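Side-chain contacts in particle-associated lyase (Acinetobacter bacteriophage AP22, PDB 4Y9V), which probably cleaves the capsular polysaccharide of Acinetobacter baumannii as a trimeric phage tailspike with a pectin-lyase-like beta-helix: residues A[472-477]-A[482-487]; A[437-442]-A[451-456]. All coordinates share one frame; numbering follows the deposited sequence. Where two conformers were deposited one is given.

Both contacts lie buried in the beta-helix, their centres about 6 Å apart, and join the same two faces in successive coils: strands 435-441 and 470-476 are neighbours on one, strands 453-458 and 486-496 on the other. Contact 2 (437-442 with 451-456) is pure hydrocarbon, since its touching residues all point into the interior between the faces. Contact 1 (472-477 with 482-487) begins in that interior with V474 and I486 but runs out to the turn, where Y482 is partly exposed and a carboxylate, a backbone N-H and a water take over. R440 of contact 2 bonds to the backbone oxygens of E475 and D476, and P485 O probably accepts a hydrogen bond from V453 N.

Contact 1 (A[472-477]-A[482-487]); sequences AWVEDG and YTVPIG
This is a buried contact at a turn of the beta-helix, where the end of strand 470-476 meets the chain that comes back toward strand 486-496; the touching parts run nearly antiparallel. D476 buries the most surface in the contact, with V484 and V474 close behind. V474 and V484 are set roughly perpendicular, CG1 of V474 lying 3.7 Å from CG1 of V484, while I486 and V474 reach toward each other, with I486 CD1 3.7 Å from V474 CB. These branched, compact side chains fill the interior of a right-handed parallel beta-helix of the pectin-lyase type, in which each coil passes from one sheet to the next through a turn like this one. V484 CG2 also lies against the backbone, 3.5 Å from D476 N.

At the turn the chemistry becomes polar. D476 has its CG anti to the backbone N (chi1 -163°), which carries the carboxylate across to the other arm: OD2 accepts Y482 N at 2.8 Å on its anti side, but tilted out of the carboxylate plane, with an N-H...O angle of 155°. The same oxygen approaches the Y482 ring obliquely, 3.5 Å from CD2, and OD1 forms a salt bridge with R481. Glutamate, one methylene longer, suits the preceding position: the chain of E475 bends at chi2, which brings OE2 forward to accept D476 N at 2.8 Å. A water donates to both E475 OE2 and Y482 O, bridging the arms, while S509 and S511 bind the two carboxylate oxygens of E475. The Y482 hydroxyl is hydrogen-bonded to N446.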
ATOM      1  N   ALA A 472     -10.547   3.240 -23.567  1.00  4.53           N
ATOM      2  CA  ALA A 472     -10.097   4.623 -23.492  1.00  4.44           C
ATOM      3  C   ALA A 472     -10.647   5.451 -24.654  1.00  4.49           C
ATOM      4  O   ALA A 472     -10.613   5.008 -25.801  1.00  5.06           O
ATOM      5  CB  ALA A 472      -8.567   4.699 -23.532  1.00  5.10           C
ATOM      6  N   TRP A 473     -11.067   6.680 -24.331  1.00  4.47           N
ATOM      7  CA  TRP A 473     -11.473   7.645 -25.361  1.00  4.66           C
ATOM      8  C   TRP A 473     -11.209   9.048 -24.827  1.00  4.59           C
ATOM      9  O   TRP A 473     -11.480   9.322 -23.657  1.00  5.07           O
ATOM     10  CB  TRP A 473     -12.940   7.493 -25.710  1.00  4.98           C
ATOM     11  CG  TRP A 473     -13.379   8.313 -26.885  1.00  5.02           C
ATOM     12  CD1 TRP A 473     -12.717   8.533 -28.061  1.00  5.62           C
ATOM     13  CD2 TRP A 473     -14.639   8.998 -27.009  1.00  5.51           C
ATOM     14  NE1 TRP A 473     -13.469   9.310 -28.902  1.00  5.70           N
ATOM     15  CE2 TRP A 473     -14.653   9.615 -28.292  1.00  5.71           C
ATOM     16  CE3 TRP A 473     -15.749   9.164 -26.170  1.00  6.10           C
ATOM     17  CZ2 TRP A 473     -15.750  10.360 -28.737  1.00  6.72           C
ATOM     18  CZ3 TRP A 473     -16.825   9.900 -26.606  1.00  7.70           C
ATOM     19  CH2 TRP A 473     -16.809  10.509 -27.881  1.00  7.72           C
ATOM     20  N   VAL A 474     -10.685   9.922 -25.687  1.00  4.71           N
ATOM     21  CA  VAL A 474     -10.436  11.337 -25.394  1.00  4.73           C
ATOM     22  C   VAL A 474     -10.918  12.114 -26.613  1.00  5.01           C
ATOM     23  O   VAL A 474     -10.484  11.816 -27.718  1.00  5.68           O
ATOM     24  CB  VAL A 474      -8.941  11.595 -25.140  1.00  5.22           C
ATOM     25  CG1 VAL A 474      -8.701  13.083 -24.901  1.00  5.98           C
ATOM     26  CG2 VAL A 474      -8.410  10.759 -23.992  1.00  5.91           C
ATOM     27  N   GLU A 475     -11.788  13.129 -26.428  1.00  4.79           N
ATOM     28  CA  GLU A 475     -12.303  13.842 -27.582  1.00  5.13           C
ATOM     29  C   GLU A 475     -12.925  15.182 -27.154  1.00  5.05           C
ATOM     30  O   GLU A 475     -13.418  15.338 -26.027  1.00  5.65           O
ATOM     31  CB  GLU A 475     -13.323  12.969 -28.329  1.00  5.44           C
ATOM     32  CG  GLU A 475     -13.747  13.513 -29.722  1.00  5.75           C
ATOM     33  CD  GLU A 475     -12.565  13.851 -30.571  1.00  5.79           C
ATOM     34  OE1 GLU A 475     -12.031  12.941 -31.248  1.00  6.73           O
ATOM     35  OE2 GLU A 475     -12.114  15.023 -30.539  1.00  5.94           O
ATOM     36  N   ASP A 476     -12.956  16.104 -28.109  1.00  5.07           N
ATOM     37  CA  ASP A 476     -13.654  17.373 -27.910  1.00  5.19           C
ATOM     38  C   ASP A 476     -15.159  17.121 -27.731  1.00  5.33           C
ATOM     39  O   ASP A 476     -15.684  16.082 -28.119  1.00  6.13           O
ATOM     40  CB  ASP A 476     -13.376  18.310 -29.085  1.00  5.43           C
ATOM     41  CG  ASP A 476     -13.706  19.774 -28.814  1.00  5.68           C
ATOM     42  OD1 ASP A 476     -13.924  20.154 -27.623  1.00  6.68           O
ATOM     43  OD2 ASP A 476     -13.763  20.552 -29.810  1.00  6.71           O
ATOM     44  N   GLY A 477     -15.839  18.118 -27.189  1.00  6.02           N
ATOM     45  CA  GLY A 477     -17.252  18.038 -26.960  1.00  6.26           C
ATOM     46  C   GLY A 477     -18.095  18.145 -28.243  1.00  5.86           C
ATOM     47  O   GLY A 477     -19.267  17.730 -28.232  1.00  6.88           O
ATOM     48  N   TYR A 482     -12.303  21.101 -32.189  1.00  6.72           N
ATOM     49  CA  TYR A 482     -10.894  21.141 -31.905  1.00  6.91           C
ATOM     50  C   TYR A 482     -10.397  19.714 -31.764  1.00  6.76           C
ATOM     51  O   TYR A 482     -11.115  18.800 -31.370  1.00  7.72           O
ATOM     52  CB  TYR A 482     -10.590  21.893 -30.566  1.00  7.79           C
ATOM     53  CG  TYR A 482     -11.152  23.281 -30.556  1.00  8.01           C
ATOM     54  CD1 TYR A 482     -10.695  24.253 -31.435  1.00 10.18           C
ATOM     55  CD2 TYR A 482     -12.188  23.662 -29.698  1.00  8.06           C
ATOM     56  CE1 TYR A 482     -11.209  25.541 -31.462  1.00 11.07           C
ATOM     57  CE2 TYR A 482     -12.741  24.919 -29.706  1.00  9.31           C
ATOM     58  CZ  TYR A 482     -12.250  25.853 -30.597  1.00 10.01           C
ATOM     59  OH  TYR A 482     -12.741  27.142 -30.690  1.00 13.55           O
ATOM     60  N   THR A 483      -9.084  19.550 -32.006  1.00  7.20           N
ATOM     61  CA  THR A 483      -8.378  18.354 -31.542  1.00  6.89           C
ATOM     62  C   THR A 483      -7.999  18.575 -30.088  1.00  6.65           C
ATOM     63  O   THR A 483      -7.413  19.613 -29.740  1.00  7.29           O
ATOM     64  CB  THR A 483      -7.132  18.123 -32.407  1.00  7.64           C
ATOM     65  OG1 THR A 483      -7.611  17.757 -33.712  1.00 10.45           O
ATOM     66  CG2 THR A 483      -6.281  17.026 -31.863  1.00  8.33           C
ATOM     67  N   VAL A 484      -8.315  17.602 -29.233  1.00  6.20           N
ATOM     68  CA  VAL A 484      -7.764  17.585 -27.872  1.00  6.00           C
ATOM     69  C   VAL A 484      -6.362  17.003 -27.992  1.00  5.87           C
ATOM     70  O   VAL A 484      -6.243  15.857 -28.427  1.00  6.19           O
ATOM     71  CB  VAL A 484      -8.624  16.757 -26.917  1.00  6.16           C
ATOM     72  CG1 VAL A 484      -7.943  16.658 -25.574  1.00  6.78           C
ATOM     73  CG2 VAL A 484     -10.025  17.373 -26.801  1.00  7.08           C
ATOM     74  N   PRO A 485      -5.296  17.736 -27.685  1.00  6.02           N
ATOM     75  CA  PRO A 485      -3.948  17.151 -27.809  1.00  6.01           C
ATOM     76  C   PRO A 485      -3.812  15.967 -26.895  1.00  5.72           C
ATOM     77  O   PRO A 485      -4.192  16.023 -25.719  1.00  6.10           O
ATOM     78  CB  PRO A 485      -3.031  18.301 -27.375  1.00  6.99           C
ATOM     79  CG  PRO A 485      -3.841  19.571 -27.576  1.00  8.12           C
ATOM     80  CD  PRO A 485      -5.238  19.134 -27.176  1.00  6.85           C
ATOM     81  N   ILE A 486      -3.221  14.871 -27.421  1.00  6.11           N
ATOM     82  CA  ILE A 486      -2.969  13.647 -26.694  1.00  5.78           C
ATOM     83  C   ILE A 486      -1.510  13.325 -26.865  1.00  6.21           C
ATOM     84  O   ILE A 486      -1.014  13.275 -28.004  1.00  7.76           O
ATOM     85  CB  ILE A 486      -3.869  12.491 -27.199  1.00  5.76           C
ATOM     86  CG1 ILE A 486      -5.351  12.800 -26.932  1.00  6.16           C
ATOM     87  CG2 ILE A 486      -3.433  11.160 -26.639  1.00  6.80           C
ATOM     88  CD1 ILE A 486      -6.283  11.934 -27.724  1.00  7.06           C
ATOM     89  N   GLY A 487      -0.807  13.043 -25.767  1.00  5.74           N
ATOM     90  CA  GLY A 487       0.564  12.591 -25.853  1.00  6.06           C
ATOM     91  C   GLY A 487       0.618  11.118 -26.205  1.00  5.74           C
ATOM     92  O   GLY A 487       1.036  10.694 -27.273  1.00  7.30           O
TER
HETATM   93  O   HOH W   1     -12.532  16.753 -32.698  1.00  7.67           O

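Contact 2 (A[437-442]-A[451-456])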
ATOM      1  N   VAL A 437     -12.527   4.628 -19.411  1.00  4.47           N
ATOM      2  CA  VAL A 437     -11.988   5.980 -19.230  1.00  4.51           C
ATOM      3  C   VAL A 437     -12.421   6.831 -20.404  1.00  4.61           C
ATOM      4  O   VAL A 437     -12.137   6.507 -21.553  1.00  5.47           O
ATOM      5  CB  VAL A 437     -10.443   5.995 -19.134  1.00  5.10           C
ATOM      6  CG1 VAL A 437      -9.929   7.421 -18.997  1.00  6.22           C
ATOM      7  CG2 VAL A 437      -9.946   5.144 -17.974  1.00  5.61           C
ATOM      8  N   THR A 438     -13.105   7.937 -20.088  1.00  4.69           N
ATOM      9  CA  THR A 438     -13.456   8.946 -21.085  1.00  4.77           C
ATOM     10  C   THR A 438     -13.052  10.330 -20.553  1.00  4.88           C
ATOM     11  O   THR A 438     -13.416  10.678 -19.434  1.00  5.54           O
ATOM     12  CB  THR A 438     -14.951   8.947 -21.399  1.00  5.42           C
ATOM     13  OG1 THR A 438     -15.292   7.666 -21.928  1.00  5.77           O
ATOM     14  CG2 THR A 438     -15.333  10.044 -22.385  1.00  6.73           C
ATOM     15  N   ILE A 439     -12.331  11.085 -21.366  0.80  4.72           N
ATOM     16  CA  ILE A 439     -12.036  12.497 -21.102  0.80  4.94           C
ATOM     17  C   ILE A 439     -12.664  13.285 -22.274  0.80  4.73           C
ATOM     18  O   ILE A 439     -12.360  12.982 -23.432  0.80  5.36           O
ATOM     19  CB  ILE A 439     -10.542  12.775 -21.020  0.80  5.36           C
ATOM     20  CG1 ILE A 439      -9.822  11.882 -19.973  0.80  6.95           C
ATOM     21  CG2 ILE A 439     -10.303  14.283 -20.808  0.80  7.64           C
ATOM     22  CD1 ILE A 439     -10.225  12.201 -18.534  0.80  8.74           C
ATOM     23  N   ARG A 440     -13.487  14.289 -21.957  1.00  4.73           N
ATOM     24  CA  ARG A 440     -14.030  15.184 -22.947  1.00  5.04           C
ATOM     25  C   ARG A 440     -13.656  16.623 -22.631  1.00  5.15           C
ATOM     26  O   ARG A 440     -13.637  17.022 -21.471  1.00  6.48           O
ATOM     27  CB  ARG A 440     -15.553  15.118 -23.044  1.00  5.56           C
ATOM     28  CG  ARG A 440     -16.132  13.733 -23.343  1.00  6.02           C
ATOM     29  CD  ARG A 440     -15.782  13.181 -24.692  1.00  5.79           C
ATOM     30  NE  ARG A 440     -16.310  13.925 -25.847  1.00  5.63           N
ATOM     31  CZ  ARG A 440     -17.504  13.700 -26.378  1.00  5.71           C
ATOM     32  NH1 ARG A 440     -18.379  12.889 -25.836  1.00  5.91           N
ATOM     33  NH2 ARG A 440     -17.819  14.333 -27.529  1.00  6.16           N
ATOM     34  N   GLN A 441     -13.397  17.399 -23.668  1.00  5.19           N
ATOM     35  CA  GLN A 441     -13.373  18.860 -23.556  1.00  5.54           C
ATOM     36  C   GLN A 441     -14.794  19.371 -23.578  1.00  5.78           C
ATOM     37  O   GLN A 441     -15.595  18.987 -24.434  1.00  6.87           O
ATOM     38  CB  GLN A 441     -12.512  19.469 -24.657  1.00  5.98           C
ATOM     39  CG  GLN A 441     -12.480  20.986 -24.621  1.00  6.23           C
ATOM     40  CD  GLN A 441     -11.479  21.566 -25.613  1.00  6.48           C
ATOM     41  OE1 GLN A 441     -10.521  20.893 -26.002  1.00  7.67           O
ATOM     42  NE2 GLN A 441     -11.695  22.816 -25.983  1.00  6.87           N
ATOM     43  N   SER A 442     -15.141  20.263 -22.657  1.00  5.85           N
ATOM     44  CA  SER A 442     -16.459  20.872 -22.652  1.00  6.59           C
ATOM     45  C   SER A 442     -16.657  21.753 -23.889  1.00  6.00           C
ATOM     46  O   SER A 442     -15.773  22.482 -24.290  1.00  6.72           O
ATOM     47  CB  SER A 442     -16.565  21.776 -21.420  1.00  8.05           C
ATOM     48  OG  SER A 442     -17.826  22.393 -21.406  1.00  9.02           O
ATOM     49  N   LYS A 451      -2.370  22.241 -23.282  1.00  7.44           N
ATOM     50  CA  LYS A 451      -1.707  21.076 -22.748  1.00  6.93           C
ATOM     51  C   LYS A 451      -2.382  19.796 -23.304  1.00  6.82           C
ATOM     52  O   LYS A 451      -3.367  19.867 -24.033  1.00  9.13           O
ATOM     53  CB  LYS A 451      -1.742  21.106 -21.212  1.00  7.19           C
ATOM     54  CG  LYS A 451      -0.982  22.291 -20.606  1.00  8.23           C
ATOM     55  CD  LYS A 451       0.492  22.280 -20.903  1.00  9.93           C
ATOM     56  CE  LYS A 451       1.173  23.489 -20.214  1.00 14.57           C
ATOM     57  NZ  LYS A 451       2.576  23.607 -20.638  1.00 22.34           N
ATOM     58  N   LYS A 452      -1.795  18.668 -22.955  0.52  6.41           N
ATOM     59  CA  LYS A 452      -2.112  17.336 -23.456  0.52  6.58           C
ATOM     60  C   LYS A 452      -2.793  16.453 -22.415  0.52  5.93           C
ATOM     61  O   LYS A 452      -2.667  16.652 -21.219  0.52  7.36           O
ATOM     62  CB  LYS A 452      -0.862  16.544 -23.885  0.52  6.87           C
ATOM     63  CG  LYS A 452      -0.038  17.269 -24.968  0.52  9.20           C
ATOM     64  CD  LYS A 452       1.127  16.465 -25.473  0.52 11.35           C
ATOM     65  CE  LYS A 452       2.152  15.896 -24.516  0.52 14.52           C
ATOM     66  NZ  LYS A 452       3.068  16.932 -23.923  0.52 15.25           N
ATOM     67  N   VAL A 453      -3.494  15.452 -22.970  1.00  5.84           N
ATOM     68  CA  VAL A 453      -4.078  14.395 -22.196  1.00  5.82           C
ATOM     69  C   VAL A 453      -3.393  13.070 -22.558  1.00  6.28           C
ATOM     70  O   VAL A 453      -3.169  12.777 -23.733  1.00  7.79           O
ATOM     71  CB  VAL A 453      -5.596  14.306 -22.480  1.00  6.81           C
ATOM     72  CG1 VAL A 453      -6.226  13.104 -21.781  1.00  7.80           C
ATOM     73  CG2 VAL A 453      -6.276  15.605 -22.100  1.00  8.11           C
ATOM     74  N   ASN A 454      -3.114  12.264 -21.529  1.00  5.50           N
ATOM     75  CA  ASN A 454      -2.600  10.928 -21.701  1.00  5.42           C
ATOM     76  C   ASN A 454      -3.483   9.959 -20.896  1.00  5.03           C
ATOM     77  O   ASN A 454      -4.014  10.326 -19.854  1.00  5.18           O
ATOM     78  CB  ASN A 454      -1.167  10.782 -21.193  1.00  6.10           C
ATOM     79  CG  ASN A 454      -0.270  11.878 -21.711  1.00  6.75           C
ATOM     80  OD1 ASN A 454      -0.060  12.016 -22.927  1.00  8.71           O
ATOM     81  ND2 ASN A 454       0.267  12.651 -20.804  1.00  8.05           N
ATOM     82  N   VAL A 455      -3.584   8.704 -21.374  1.00  5.09           N
ATOM     83  CA  VAL A 455      -4.312   7.674 -20.642  1.00  4.78           C
ATOM     84  C   VAL A 455      -3.485   6.409 -20.679  1.00  4.92           C
ATOM     85  O   VAL A 455      -2.947   6.044 -21.727  1.00  6.33           O
ATOM     86  CB  VAL A 455      -5.726   7.420 -21.260  1.00  5.16           C
ATOM     87  CG1 VAL A 455      -6.424   6.272 -20.553  1.00  6.35           C
ATOM     88  CG2 VAL A 455      -6.569   8.688 -21.215  1.00  6.51           C
ATOM     89  N   HIS A 456      -3.353   5.747 -19.524  1.00  4.75           N
ATOM     90  CA  HIS A 456      -2.503   4.556 -19.373  1.00  4.94           C
ATOM     91  C   HIS A 456      -3.297   3.549 -18.587  1.00  4.57           C
ATOM     92  O   HIS A 456      -3.537   3.753 -17.386  1.00  5.71           O
ATOM     93  CB  HIS A 456      -1.199   4.984 -18.689  1.00  5.41           C
ATOM     94  CG  HIS A 456      -0.112   3.947 -18.645  1.00  5.47           C
ATOM     95  ND1 HIS A 456       1.149   4.321 -18.263  1.00  6.94           N
ATOM     96  CD2 HIS A 456      -0.080   2.652 -18.995  1.00  5.47           C
ATOM     97  CE1 HIS A 456       1.908   3.242 -18.348  1.00  7.26           C
ATOM     98  NE2 HIS A 456       1.207   2.194 -18.782  1.00  6.27           N
TER
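V455 and I439 have the most surface buried here, and each meets a valine of the facing segment: V455 packs on V437, I439 on V453. CG1 of V455 lies 4.0 Å from CG1 of V437, and the two side chains lie alongside, pointing opposite ways. Both valines hold CG1 anti to the backbone N (chi1 178° in V437, 176° in V455), and this branch makes the touch. In the second pair I439 CG1 is 4.2 Å from V453 CG1 in the conformer given; I439 was modelled in two. The backbones stand well apart, CA of I439 8.3 Å from CA of V453, and no hydrogen bond crosses between the segments.

Such spacing is that of two sheets packed face to face by their side chains. Strands 435-441 and 453-458 belong to different faces of the pectin-lyase-like parallel beta-helix, and their inward residues meet in its interior. Within each strand direction alternates: V437 and I439 point inward, whereas T438 points away and bonds through OG1 to S403 and H470; V453 and V455 likewise flank N454, whose amide reaches Y488 N and T418 OG1. Beta-branched residues suit the extended backbone, and without polar atoms in their side chains the inward valines and isoleucine need no partner. The same interior continues along the helix axis, for V453 also packs on V474 of the next coil, and I439 and V453 touch I409 of the preceding one. Beyond V455, H456 packs on G460 of the second subunit.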